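Local coordinates for predicted component of a thermophile-specific DNA repair system, contains a RAMP domain (Methanopyrus kandleri, PDB 4N0L), which is the type III-A CRISPR protein Csm3, an RNA-binding protein with an RRM-like fold and a bound zinc ion, and probably takes part in antiviral defence, at residues S53-A58 with R119-A124; Y244-L249 with E334-R339; I39-P42 with P47-P50; E73-F78 with R141-D146; G32-P37 with R263-V268. All coordinates share one frame; numbering follows the deposited sequence.

In the fold
From the N terminus, contact 5 opens first, in the loop after helix 26-31, and closes only at strand 264-265, so contacts 3, 1 and 4 are all nested in its loop. Contact 3 closes at once, as the hairpin 39-48. Contact 1 opens on helix 51-69; contact 4 opens on helix 74-78 before contact 1 closes on helix 116-121, and itself closes in the loop 141-146, so the two cross. Contact 2 joins helix 238-255 to helix 333-338 and crosses contact 5. Phe121 and Ser248 link contacts 1 and 2, while helix 51-69 ties contact 1 to contact 3 through Leu54 and Val49, and to contact 5 through Ser53 and Pro37.

Contact 1. Residues S53-A58 with R119-A124; sequences SLKGRA and RIFGSA
The carbonyl oxygen of Phe121 receives the ammonium of Lys55 in a weak hydrogen bond, NZ to O 3.2 Å. Lys55 CE is almost as near that oxygen, at 3.3 Å, so the last two atoms of the lysine lie alongside it rather than pointing NZ straight in. Lys55 gets there with CG anti to the backbone N (chi1 -169°), one bend at chi2, and an extended run to NZ. Phe121 is the last residue of helix 116-121, and the chain leaves helical geometry at Gly122, with positive phi; the lysine therefore meets a helix C-terminus, where a positive charge would be expected to sit comfortably with the helix dipole.

The apolar half lies beside this bond. Ala58, one helical turn on from Lys55, sets its CB 4.0 Å from Phe121 CE1, approaching the ring obliquely. Lys55 CG is 4.2 Å from Phe121 CD1, so the same lysine touches the ring with its base and the carbonyl with its tip. Within its own helix, Phe121 has Ile120 CG2 3.6 Å above one ring face, towards the rim.

The site lies near the zinc centre: the Phe121 side chain is about 9 Å from the metal ion, which Cys115 and Cys118 bind with His86 and Cys88. Ser248 of helix 238-255 touches both Ala58 and Phe121, while strand 172-174 meets Lys55 through Phe174 and Phe121 through Val172.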
# COMPACT_ATOMS: atom_id res chain seq x y z
N SER A 53 -7.90 -3.55 -3.93
CA SER A 53 -8.43 -2.19 -4.03
C SER A 53 -7.69 -1.24 -3.09
O SER A 53 -7.37 -0.11 -3.47
CB SER A 53 -9.93 -2.17 -3.71
OG SER A 53 -10.67 -2.89 -4.68
N LEU A 54 -7.41 -1.69 -1.87
CA LEU A 54 -6.64 -0.89 -0.92
C LEU A 54 -5.25 -0.63 -1.47
O LEU A 54 -4.76 0.50 -1.44
CB LEU A 54 -6.56 -1.59 0.44
CG LEU A 54 -7.76 -1.45 1.37
CD1 LEU A 54 -7.66 -2.46 2.51
CD2 LEU A 54 -7.86 -0.04 1.92
N LYS A 55 -4.61 -1.68 -1.97
CA LYS A 55 -3.28 -1.56 -2.54
C LYS A 55 -3.26 -0.61 -3.73
O LYS A 55 -2.43 0.29 -3.80
CB LYS A 55 -2.76 -2.95 -2.94
CG LYS A 55 -1.29 -3.02 -3.31
CD LYS A 55 -1.09 -4.00 -4.45
CE LYS A 55 0.32 -3.94 -5.00
NZ LYS A 55 0.41 -4.73 -6.26
N GLY A 56 -4.19 -0.81 -4.66
CA GLY A 56 -4.32 0.05 -5.82
C GLY A 56 -4.49 1.51 -5.44
O GLY A 56 -3.85 2.39 -6.01
N ARG A 57 -5.35 1.76 -4.46
CA ARG A 57 -5.62 3.12 -4.01
C ARG A 57 -4.39 3.73 -3.35
O ARG A 57 -4.02 4.87 -3.63
CB ARG A 57 -6.81 3.14 -3.05
CG ARG A 57 -7.16 4.52 -2.51
CD ARG A 57 -7.59 5.48 -3.60
NE ARG A 57 -8.07 6.74 -3.05
CZ ARG A 57 -8.16 7.88 -3.74
NH1 ARG A 57 -7.81 7.91 -5.01
NH2 ARG A 57 -8.60 8.98 -3.14
N ALA A 58 -3.75 2.96 -2.46
CA ALA A 58 -2.52 3.41 -1.81
C ALA A 58 -1.42 3.71 -2.83
O ALA A 58 -0.68 4.69 -2.69
CB ALA A 58 -2.04 2.36 -0.82
N ARG A 119 9.10 -0.57 -6.46
CA ARG A 119 9.71 -1.63 -5.64
C ARG A 119 8.77 -2.09 -4.52
O ARG A 119 8.82 -3.25 -4.10
CB ARG A 119 11.05 -1.16 -5.06
CG ARG A 119 10.94 -0.35 -3.77
CD ARG A 119 12.21 0.43 -3.47
NE ARG A 119 12.12 1.09 -2.17
CZ ARG A 119 12.82 2.17 -1.83
NH1 ARG A 119 13.66 2.72 -2.69
NH2 ARG A 119 12.66 2.70 -0.62
N ILE A 120 7.91 -1.19 -4.05
CA ILE A 120 6.96 -1.50 -2.99
C ILE A 120 5.64 -2.04 -3.53
O ILE A 120 5.15 -3.07 -3.07
CB ILE A 120 6.67 -0.26 -2.11
CG1 ILE A 120 7.92 0.16 -1.32
CG2 ILE A 120 5.52 -0.53 -1.15
CD1 ILE A 120 7.79 1.51 -0.66
N PHE A 121 5.06 -1.32 -4.48
CA PHE A 121 3.72 -1.64 -4.97
C PHE A 121 3.75 -2.42 -6.29
O PHE A 121 2.71 -2.64 -6.91
CB PHE A 121 2.91 -0.36 -5.12
CG PHE A 121 2.66 0.37 -3.83
CD1 PHE A 121 1.65 -0.03 -2.97
CD2 PHE A 121 3.45 1.45 -3.47
CE1 PHE A 121 1.43 0.64 -1.77
CE2 PHE A 121 3.23 2.13 -2.28
CZ PHE A 121 2.22 1.72 -1.43
N GLY A 122 4.93 -2.84 -6.71
CA GLY A 122 5.06 -3.67 -7.89
C GLY A 122 5.05 -2.87 -9.18
O GLY A 122 4.70 -1.69 -9.19
N SER A 123 5.44 -3.52 -10.27
CA SER A 123 5.46 -2.89 -11.58
C SER A 123 5.50 -3.95 -12.67
O SER A 123 6.11 -5.01 -12.49
CB SER A 123 6.67 -1.95 -11.71
OG SER A 123 6.76 -1.40 -13.01
N ALA A 124 4.86 -3.67 -13.80
CA ALA A 124 4.86 -4.60 -14.93
C ALA A 124 6.17 -4.54 -15.70
O ALA A 124 6.49 -5.43 -16.48
CB ALA A 124 3.69 -4.31 -15.86

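Contact 2. Residues Y244-L249 with E334-R339; sequences YLMSSL and EEWVER
Helix-to-helix apolar packing joins Met246 of helix 238-255 to Trp336 and Val337 of the short helix 333-338, near the C terminus, next to the main antiparallel sheet. The axes of 244-249 and 334-338 approach to 8.7 Å and run roughly antiparallel, at 155° between their N-to-C directions. The CA atoms of Met246 and Val337 come within 6.6 Å, as do those of Ser247 and Glu334.

Met246 is the main contributor from helix 238-255, using different parts of its side chain. Its CB meets Val337 CG2 at 3.5 Å, the closest approach here. Beyond that the chain folds over at chi2 (-59°), which brings the terminal methyl CE to 3.7 Å from both CB and CG of Trp336. The sulfur belongs to a Met-aromatic contact: SD lies 5.0 Å from the centroid of the five-membered ring and 46° off its normal, an oblique approach. Ser247 OG grazes Val337 CG2 at 4.3 Å, but its hydrogen bond goes back to Lys243 O in its own helix.

Trp336 is anchored from elsewhere, since its NE1 donates to Ile272 O of strand 268-278, whose Ile272 and Leu275 also touch Met246. No hydrogen bond or salt bridge spans the two segments. Cohesion across them therefore rests on dispersion and shape, with the sulfur and its methyl set against an indole whose polar N-H is already engaged by the sheet.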
# COMPACT_ATOMS: atom_id res chain seq x y z
N TYR A 244 7.36 4.87 3.49
CA TYR A 244 6.54 5.15 2.32
C TYR A 244 5.23 4.37 2.34
O TYR A 244 4.20 4.87 1.91
CB TYR A 244 7.33 4.85 1.04
CG TYR A 244 8.52 5.77 0.86
CD1 TYR A 244 8.45 7.12 1.19
CD2 TYR A 244 9.73 5.28 0.37
CE1 TYR A 244 9.53 7.96 1.03
CE2 TYR A 244 10.82 6.12 0.21
CZ TYR A 244 10.72 7.45 0.54
OH TYR A 244 11.80 8.29 0.38
N LEU A 245 5.28 3.14 2.86
CA LEU A 245 4.07 2.34 3.02
C LEU A 245 3.10 3.03 3.98
O LEU A 245 1.92 3.19 3.68
CB LEU A 245 4.41 0.94 3.52
CG LEU A 245 3.21 0.06 3.85
CD1 LEU A 245 2.31 -0.10 2.63
CD2 LEU A 245 3.65 -1.30 4.37
N MET A 246 3.62 3.43 5.14
CA MET A 246 2.83 4.17 6.12
C MET A 246 2.31 5.47 5.52
O MET A 246 1.15 5.83 5.71
CB MET A 246 3.65 4.48 7.37
CG MET A 246 3.95 3.28 8.27
SD MET A 246 2.46 2.47 8.88
CE MET A 246 3.18 1.18 9.89
N SER A 247 3.18 6.17 4.80
CA SER A 247 2.82 7.43 4.15
C SER A 247 1.66 7.25 3.18
O SER A 247 0.78 8.11 3.10
CB SER A 247 4.03 8.02 3.41
OG SER A 247 5.11 8.24 4.30
N SER A 248 1.66 6.14 2.46
CA SER A 248 0.61 5.88 1.49
C SER A 248 -0.72 5.68 2.22
O SER A 248 -1.77 6.11 1.74
CB SER A 248 0.95 4.67 0.61
OG SER A 248 0.85 3.45 1.33
N LEU A 249 -0.67 5.05 3.39
CA LEU A 249 -1.86 4.85 4.21
C LEU A 249 -2.36 6.18 4.77
O LEU A 249 -3.57 6.41 4.87
CB LEU A 249 -1.58 3.86 5.35
CG LEU A 249 -1.16 2.46 4.91
CD1 LEU A 249 -0.87 1.57 6.12
CD2 LEU A 249 -2.22 1.83 4.02
N GLU A 334 0.95 7.94 10.35
CA GLU A 334 1.88 9.05 10.50
C GLU A 334 2.64 8.97 11.82
O GLU A 334 3.78 9.43 11.93
CB GLU A 334 1.13 10.38 10.39
CG GLU A 334 2.00 11.62 10.49
CD GLU A 334 1.18 12.89 10.56
OE1 GLU A 334 -0.06 12.80 10.64
OE2 GLU A 334 1.79 13.99 10.54
N GLU A 335 2.01 8.37 12.83
CA GLU A 335 2.66 8.20 14.12
C GLU A 335 3.72 7.11 14.08
O GLU A 335 4.77 7.23 14.72
CB GLU A 335 1.62 7.89 15.20
CG GLU A 335 0.59 9.00 15.39
CD GLU A 335 -0.39 8.71 16.51
OE1 GLU A 335 -1.14 7.72 16.40
OE2 GLU A 335 -0.40 9.47 17.50
N TRP A 336 3.46 6.05 13.33
CA TRP A 336 4.45 5.00 13.12
C TRP A 336 5.68 5.54 12.40
O TRP A 336 6.81 5.14 12.70
CB TRP A 336 3.85 3.83 12.33
CG TRP A 336 3.04 2.91 13.17
CD1 TRP A 336 1.68 2.83 13.23
CD2 TRP A 336 3.53 1.93 14.09
NE1 TRP A 336 1.29 1.86 14.12
CE2 TRP A 336 2.41 1.29 14.67
CE3 TRP A 336 4.81 1.53 14.49
CZ2 TRP A 336 2.53 0.27 15.61
CZ3 TRP A 336 4.93 0.52 15.43
CH2 TRP A 336 3.80 -0.10 15.98
N VAL A 337 5.46 6.44 11.44
CA VAL A 337 6.56 7.05 10.70
C VAL A 337 7.52 7.77 11.64
O VAL A 337 8.73 7.56 11.60
CB VAL A 337 6.04 8.06 9.65
CG1 VAL A 337 7.19 8.87 9.07
CG2 VAL A 337 5.30 7.34 8.55
N GLU A 338 6.95 8.61 12.50
CA GLU A 338 7.73 9.43 13.43
C GLU A 338 8.60 8.60 14.37
O GLU A 338 9.58 9.10 14.91
CB GLU A 338 6.79 10.33 14.24
CG GLU A 338 6.29 11.54 13.48
CD GLU A 338 5.01 12.12 14.06
OE1 GLU A 338 4.62 11.69 15.17
OE2 GLU A 338 4.40 12.98 13.41
N ARG A 339 8.25 7.33 14.55
CA ARG A 339 8.95 6.47 15.48
C ARG A 339 9.65 5.30 14.77
O ARG A 339 9.92 4.27 15.39
CB ARG A 339 7.98 5.93 16.53
CG ARG A 339 7.44 6.99 17.47
CD ARG A 339 6.13 6.57 18.10
NE ARG A 339 5.55 7.63 18.92
CZ ARG A 339 4.88 8.67 18.43
NH1 ARG A 339 4.71 8.80 17.12
NH2 ARG A 339 4.40 9.59 19.25

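Contact 3. Residues I39-P42 with P47-P50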
# COMPACT_ATOMS: atom_id res chain seq x y z
N ILE A 39 -17.48 -3.00 -1.49
CA ILE A 39 -18.37 -3.83 -2.30
C ILE A 39 -18.95 -4.99 -1.49
O ILE A 39 -18.50 -5.28 -0.39
CB ILE A 39 -17.64 -4.40 -3.53
CG1 ILE A 39 -16.48 -5.30 -3.10
CG2 ILE A 39 -17.13 -3.28 -4.43
CD1 ILE A 39 -15.86 -6.08 -4.25
N ARG A 40 -19.97 -5.63 -2.06
CA ARG A 40 -20.63 -6.76 -1.42
C ARG A 40 -19.84 -8.04 -1.61
O ARG A 40 -19.39 -8.34 -2.72
CB ARG A 40 -22.05 -6.93 -1.97
CG ARG A 40 -22.91 -7.91 -1.19
CD ARG A 40 -23.42 -7.31 0.11
NE ARG A 40 -24.53 -6.39 -0.11
CZ ARG A 40 -25.36 -5.99 0.84
NH1 ARG A 40 -25.23 -6.43 2.08
NH2 ARG A 40 -26.35 -5.15 0.55
N ASP A 41 -19.66 -8.80 -0.53
CA ASP A 41 -19.00 -10.09 -0.60
C ASP A 41 -20.02 -11.17 -0.92
O ASP A 41 -20.95 -11.40 -0.15
CB ASP A 41 -18.28 -10.40 0.72
CG ASP A 41 -17.62 -11.76 0.71
OD1 ASP A 41 -17.22 -12.23 1.80
OD2 ASP A 41 -17.52 -12.38 -0.37
N PRO A 42 -19.85 -11.84 -2.07
CA PRO A 42 -20.75 -12.91 -2.50
C PRO A 42 -20.86 -14.04 -1.47
O PRO A 42 -21.94 -14.60 -1.29
CB PRO A 42 -20.11 -13.42 -3.79
CG PRO A 42 -19.34 -12.25 -4.31
CD PRO A 42 -18.82 -11.55 -3.09
N PRO A 47 -20.59 -6.24 3.26
CA PRO A 47 -19.65 -5.37 2.54
C PRO A 47 -18.23 -5.56 3.05
O PRO A 47 -18.03 -5.91 4.22
CB PRO A 47 -20.16 -3.97 2.85
CG PRO A 47 -20.84 -4.11 4.17
CD PRO A 47 -21.51 -5.45 4.09
N TYR A 48 -17.25 -5.33 2.19
CA TYR A 48 -15.85 -5.46 2.58
C TYR A 48 -14.98 -4.67 1.62
O TYR A 48 -15.45 -4.19 0.59
CB TYR A 48 -15.43 -6.93 2.62
CG TYR A 48 -15.09 -7.54 1.27
CD1 TYR A 48 -13.81 -8.00 1.00
CD2 TYR A 48 -16.05 -7.65 0.27
CE1 TYR A 48 -13.48 -8.55 -0.22
CE2 TYR A 48 -15.73 -8.20 -0.96
CZ TYR A 48 -14.45 -8.65 -1.20
OH TYR A 48 -14.12 -9.20 -2.42
N VAL A 49 -13.71 -4.52 1.97
CA VAL A 49 -12.76 -3.84 1.10
C VAL A 49 -11.67 -4.81 0.66
O VAL A 49 -10.85 -5.24 1.47
CB VAL A 49 -12.11 -2.63 1.79
CG1 VAL A 49 -11.26 -1.86 0.79
CG2 VAL A 49 -13.19 -1.73 2.39
N PRO A 50 -11.68 -5.18 -0.63
CA PRO A 50 -10.67 -6.08 -1.20
C PRO A 50 -9.25 -5.55 -1.00
O PRO A 50 -9.03 -4.34 -1.08
CB PRO A 50 -11.02 -6.13 -2.69
CG PRO A 50 -12.47 -5.77 -2.74
CD PRO A 50 -12.69 -4.79 -1.63
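A short beta hairpin is formed here, strand 39-40 running antiparallel to strand 47-48. Ile39 and Tyr48 make its hydrogen-bonded pair: Ile39 N donates to Tyr48 O at 3.1 Å with a nearly straight N-H...O angle of 170°, and Tyr48 N returns a bond to Ile39 O at 2.9 Å. Arg40 and Pro47 follow as the non-hydrogen-bonded pair, their CA atoms only 4.3 Å apart.

The side chains of Ile39 and Tyr48 leave the same face and run side by side. Each has taken the crowded position, with its gamma carbon (CG1 of Ile39, at chi1 62°, and CG of Tyr48) between the backbone N and the carbonyl carbon. This matched choice lays Ile39 CG1 3.7 Å from Tyr48 CE2. The end of the isoleucine reaches on to Pro50, CD1 to CG 3.7 Å, while Pro50 CD sits above one face of the tyrosine ring, towards its rim. Tyr48 also stacks with the ring of His178.

Asp41, just beyond strand 39-40, comes up to the same ring. Its CG lies trans to the backbone N, which turns the carboxylate to the hairpin turn, where OD1 bonds Ser44 OG and OD2 bonds Val43 N, and leaves its CB 3.6 Å from Tyr48 CD2. On the opposite face, Arg40 curls so that NH1 bonds Gly45 O, again within the turn. Ile39 O is also approached by Pro47 CA, 3.1 Å away, in a bent CA-H...O contact with 139° at the hydrogen.

Contact 4. Residues E73-F78 with R141-D146; sequences EPDVFF and RGLGYD
Asp75 of helix 74-78 meets Leu143 and Tyr145 in a helix-to-loop contact at the protein surface, the loop being the irregular one between helices 133-137 and 157-160. Asp75 lies in the first turn of its helix and is the one residue of that segment to reach across.

The closer-packed part is apolar on the loop side. Leu143 sends CD1 against the helix, 3.6 Å from the carbonyl oxygen of Asp75 and 3.9 Å from its CB, and the two side chains pass each other at a slant. Leu143 also touches His82. Behind Asp75 the helix turns its hydrophobic residues inward: Phe78 packs on Leu64 and Met67 of helix 51-69, and Phe77 stacks on His86, a zinc ligand, and accepts a hydrogen bond from its ND1 through the backbone O. The helix that bears Asp75 is thus fixed on its inner side close to the metal site.

The outer part is sparser. Tyr145 is exposed and reaches Asp75 with its hydroxyl, its CG held between the backbone N and the carbonyl carbon (chi1 77°), so that the phenol runs out alongside Leu143. The side chains of Tyr145 and Asp75 cross at about a right angle; separately, the ring and carboxylate planes are 59° apart, and OD2 lies at the ring edge, near its plane. At this edge the two residues are joined by one hydrogen bond, modelled short, a length to be read with caution: Tyr145 OH donates to Asp75 OD2 at 2.5 Å, meeting the oxygen on its anti side, 28° out of the carboxylate plane.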
# COMPACT_ATOMS: atom_id res chain seq x y z
N GLU A 73 7.73 16.85 -13.35
CA GLU A 73 6.68 17.03 -14.35
C GLU A 73 6.07 15.69 -14.73
O GLU A 73 6.80 14.72 -14.96
CB GLU A 73 7.24 17.73 -15.60
CG GLU A 73 7.39 19.24 -15.47
CD GLU A 73 6.29 20.00 -16.20
OE1 GLU A 73 5.12 19.58 -16.12
OE2 GLU A 73 6.61 21.01 -16.85
N PRO A 74 4.74 15.62 -14.79
CA PRO A 74 4.01 14.37 -15.05
C PRO A 74 4.39 13.66 -16.36
O PRO A 74 4.33 12.43 -16.41
CB PRO A 74 2.54 14.81 -15.08
CG PRO A 74 2.56 16.30 -15.18
CD PRO A 74 3.82 16.74 -14.52
N ASP A 75 4.79 14.41 -17.38
CA ASP A 75 5.27 13.81 -18.62
C ASP A 75 6.47 12.89 -18.36
O ASP A 75 6.54 11.78 -18.88
CB ASP A 75 5.65 14.88 -19.64
CG ASP A 75 4.44 15.48 -20.33
OD1 ASP A 75 3.31 15.00 -20.09
OD2 ASP A 75 4.62 16.42 -21.14
N VAL A 76 7.41 13.36 -17.54
CA VAL A 76 8.58 12.57 -17.18
C VAL A 76 8.21 11.40 -16.27
O VAL A 76 8.69 10.28 -16.46
CB VAL A 76 9.65 13.45 -16.49
CG1 VAL A 76 10.79 12.59 -15.94
CG2 VAL A 76 10.18 14.50 -17.44
N PHE A 77 7.36 11.67 -15.28
CA PHE A 77 7.03 10.67 -14.28
C PHE A 77 6.17 9.53 -14.82
O PHE A 77 6.39 8.37 -14.49
CB PHE A 77 6.33 11.33 -13.09
CG PHE A 77 6.11 10.40 -11.92
CD1 PHE A 77 7.17 9.99 -11.13
CD2 PHE A 77 4.84 9.95 -11.62
CE1 PHE A 77 6.97 9.14 -10.06
CE2 PHE A 77 4.63 9.10 -10.55
CZ PHE A 77 5.70 8.69 -9.77
N PHE A 78 5.19 9.86 -15.65
CA PHE A 78 4.25 8.86 -16.16
C PHE A 78 4.57 8.40 -17.58
O PHE A 78 4.09 7.36 -18.02
CB PHE A 78 2.82 9.39 -16.11
CG PHE A 78 2.28 9.55 -14.71
CD1 PHE A 78 2.12 8.45 -13.88
CD2 PHE A 78 1.93 10.80 -14.23
CE1 PHE A 78 1.63 8.60 -12.59
CE2 PHE A 78 1.43 10.95 -12.94
CZ PHE A 78 1.28 9.85 -12.12
N ARG A 141 0.47 6.85 -29.67
CA ARG A 141 0.91 5.85 -28.70
C ARG A 141 1.67 6.43 -27.51
O ARG A 141 1.89 5.74 -26.51
CB ARG A 141 1.77 4.78 -29.38
CG ARG A 141 0.98 3.82 -30.26
CD ARG A 141 1.88 2.79 -30.94
NE ARG A 141 2.62 3.35 -32.07
CZ ARG A 141 3.95 3.45 -32.11
NH1 ARG A 141 4.69 3.01 -31.10
NH2 ARG A 141 4.54 3.97 -33.18
N GLY A 142 2.08 7.70 -27.60
CA GLY A 142 2.89 8.30 -26.56
C GLY A 142 2.60 9.77 -26.32
O GLY A 142 1.45 10.20 -26.34
N LEU A 143 3.66 10.54 -26.09
CA LEU A 143 3.52 11.96 -25.75
C LEU A 143 3.68 12.87 -26.97
O LEU A 143 3.33 14.04 -26.92
CB LEU A 143 4.54 12.35 -24.68
CG LEU A 143 4.35 11.66 -23.32
CD1 LEU A 143 5.40 12.11 -22.33
CD2 LEU A 143 2.95 11.92 -22.79
N GLY A 144 4.23 12.32 -28.05
CA GLY A 144 4.51 13.11 -29.23
C GLY A 144 5.90 13.70 -29.20
O GLY A 144 6.27 14.50 -30.06
N TYR A 145 6.68 13.29 -28.20
CA TYR A 145 8.06 13.75 -28.04
C TYR A 145 8.74 12.89 -26.98
O TYR A 145 8.08 12.13 -26.28
CB TYR A 145 8.11 15.22 -27.65
CG TYR A 145 7.79 15.49 -26.20
CD1 TYR A 145 6.48 15.58 -25.76
CD2 TYR A 145 8.81 15.66 -25.26
CE1 TYR A 145 6.19 15.82 -24.43
CE2 TYR A 145 8.52 15.90 -23.94
CZ TYR A 145 7.21 15.98 -23.53
OH TYR A 145 6.93 16.22 -22.20
N ASP A 146 10.05 13.03 -26.87
CA ASP A 146 10.82 12.26 -25.90
C ASP A 146 11.24 13.13 -24.72
O ASP A 146 12.09 14.01 -24.87
CB ASP A 146 12.04 11.63 -26.57
CG ASP A 146 12.90 10.84 -25.60
OD1 ASP A 146 14.13 10.77 -25.80
OD2 ASP A 146 12.34 10.27 -24.63

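Contact 5. Residues G32-P37 with R263-V268; sequences GGLDNP and RGYGRV
Leu34 and Tyr265 make the apolar part, a CH-pi contact. Leu34 CD1 lies over one face of the tyrosine ring, 4.0 Å from its centroid and 19° off the normal, shifted towards the CG side, where the nearest ring atom, CG itself, is 3.8 Å away. A chi1 of -173° turns the Tyr265 ring out from its strand, and it presents one face to Leu34 and an edge to Asn36.

Asn36 meets that edge with its OD1, which sits close to the ring plane, 3.7 Å from Tyr265 CE2, with the amide turned 72° to the ring. This is a van der Waals approach, and no hydrogen bond crosses between the two segments.

The hydrogen bonds that fix both side chains come from outside. Asn36 ND2 donates to Gly23 O and Arg21 O, and its OD1 accepts from Val38 N, which settles the amide's orientation; Tyr265 OH bonds Arg21 N.

The aromatic ring thereby ties the loop between helix 26-31 and strand 39-40 to strand 264-265, which pairs with strand 258-259 and leads into strand 268-278 of the main sheet. Thr20 of strand 20-21 also touches Tyr265.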
# COMPACT_ATOMS: atom_id res chain seq x y z
N GLY A 32 -17.57 7.74 -15.65
CA GLY A 32 -16.28 7.92 -15.01
C GLY A 32 -16.33 8.69 -13.71
O GLY A 32 -15.43 9.47 -13.41
N GLY A 33 -17.39 8.48 -12.94
CA GLY A 33 -17.61 9.23 -11.71
C GLY A 33 -17.10 8.54 -10.45
O GLY A 33 -15.90 8.47 -10.22
N LEU A 34 -18.03 8.00 -9.66
CA LEU A 34 -17.72 7.44 -8.35
C LEU A 34 -16.91 6.15 -8.41
O LEU A 34 -17.37 5.14 -8.94
CB LEU A 34 -19.00 7.17 -7.56
CG LEU A 34 -18.87 6.62 -6.13
CD1 LEU A 34 -17.80 7.38 -5.35
CD2 LEU A 34 -20.20 6.71 -5.41
N ASP A 35 -15.68 6.20 -7.89
CA ASP A 35 -14.91 4.99 -7.63
C ASP A 35 -15.07 4.59 -6.16
O ASP A 35 -14.54 5.25 -5.27
CB ASP A 35 -13.43 5.20 -7.96
CG ASP A 35 -12.54 4.08 -7.45
OD1 ASP A 35 -12.97 2.91 -7.48
OD2 ASP A 35 -11.41 4.38 -7.00
N ASN A 36 -15.82 3.52 -5.90
CA ASN A 36 -16.05 3.06 -4.53
C ASN A 36 -15.61 1.62 -4.32
O ASN A 36 -16.23 0.69 -4.85
CB ASN A 36 -17.53 3.22 -4.15
CG ASN A 36 -17.83 2.74 -2.74
OD1 ASN A 36 -16.96 2.72 -1.88
ND2 ASN A 36 -19.08 2.35 -2.50
N PRO A 37 -14.54 1.42 -3.54
CA PRO A 37 -13.95 0.10 -3.30
C PRO A 37 -14.78 -0.78 -2.37
O PRO A 37 -14.60 -2.00 -2.36
CB PRO A 37 -12.60 0.44 -2.66
CG PRO A 37 -12.85 1.72 -1.94
CD PRO A 37 -13.82 2.48 -2.81
N ARG A 263 -14.35 15.21 -4.95
CA ARG A 263 -13.60 15.01 -3.72
C ARG A 263 -13.43 13.53 -3.39
O ARG A 263 -13.96 12.66 -4.08
CB ARG A 263 -14.28 15.74 -2.55
CG ARG A 263 -15.71 15.28 -2.30
CD ARG A 263 -16.54 16.30 -1.52
NE ARG A 263 -16.28 16.27 -0.08
CZ ARG A 263 -16.03 17.35 0.65
NH1 ARG A 263 -16.00 18.55 0.09
NH2 ARG A 263 -15.81 17.23 1.96
N GLY A 264 -12.68 13.26 -2.33
CA GLY A 264 -12.48 11.91 -1.87
C GLY A 264 -13.76 11.28 -1.37
O GLY A 264 -14.74 11.97 -1.09
N TYR A 265 -13.76 9.95 -1.27
CA TYR A 265 -14.93 9.22 -0.84
C TYR A 265 -14.54 8.07 0.08
O TYR A 265 -13.64 7.29 -0.25
CB TYR A 265 -15.71 8.70 -2.05
CG TYR A 265 -17.04 8.07 -1.70
CD1 TYR A 265 -18.18 8.85 -1.55
CD2 TYR A 265 -17.16 6.69 -1.54
CE1 TYR A 265 -19.40 8.28 -1.23
CE2 TYR A 265 -18.37 6.11 -1.22
CZ TYR A 265 -19.49 6.91 -1.07
OH TYR A 265 -20.70 6.34 -0.75
N GLY A 266 -15.20 7.97 1.22
CA GLY A 266 -14.89 6.93 2.19
C GLY A 266 -13.72 7.31 3.08
O GLY A 266 -12.60 6.85 2.87
N ARG A 267 -13.98 8.14 4.08
CA ARG A 267 -12.94 8.59 4.99
C ARG A 267 -12.61 7.48 5.98
O ARG A 267 -13.51 6.87 6.55
CB ARG A 267 -13.39 9.86 5.74
CG ARG A 267 -13.88 10.99 4.83
CD ARG A 267 -12.79 11.50 3.89
NE ARG A 267 -13.34 12.40 2.87
CZ ARG A 267 -12.62 13.03 1.95
NH1 ARG A 267 -11.30 12.87 1.91
NH2 ARG A 267 -13.21 13.83 1.07
N VAL A 268 -11.32 7.20 6.17
CA VAL A 268 -10.93 6.07 7.00
C VAL A 268 -9.76 6.36 7.93
O VAL A 268 -8.99 7.29 7.71
CB VAL A 268 -10.53 4.83 6.14
CG1 VAL A 268 -11.71 4.33 5.31
CG2 VAL A 268 -9.32 5.15 5.26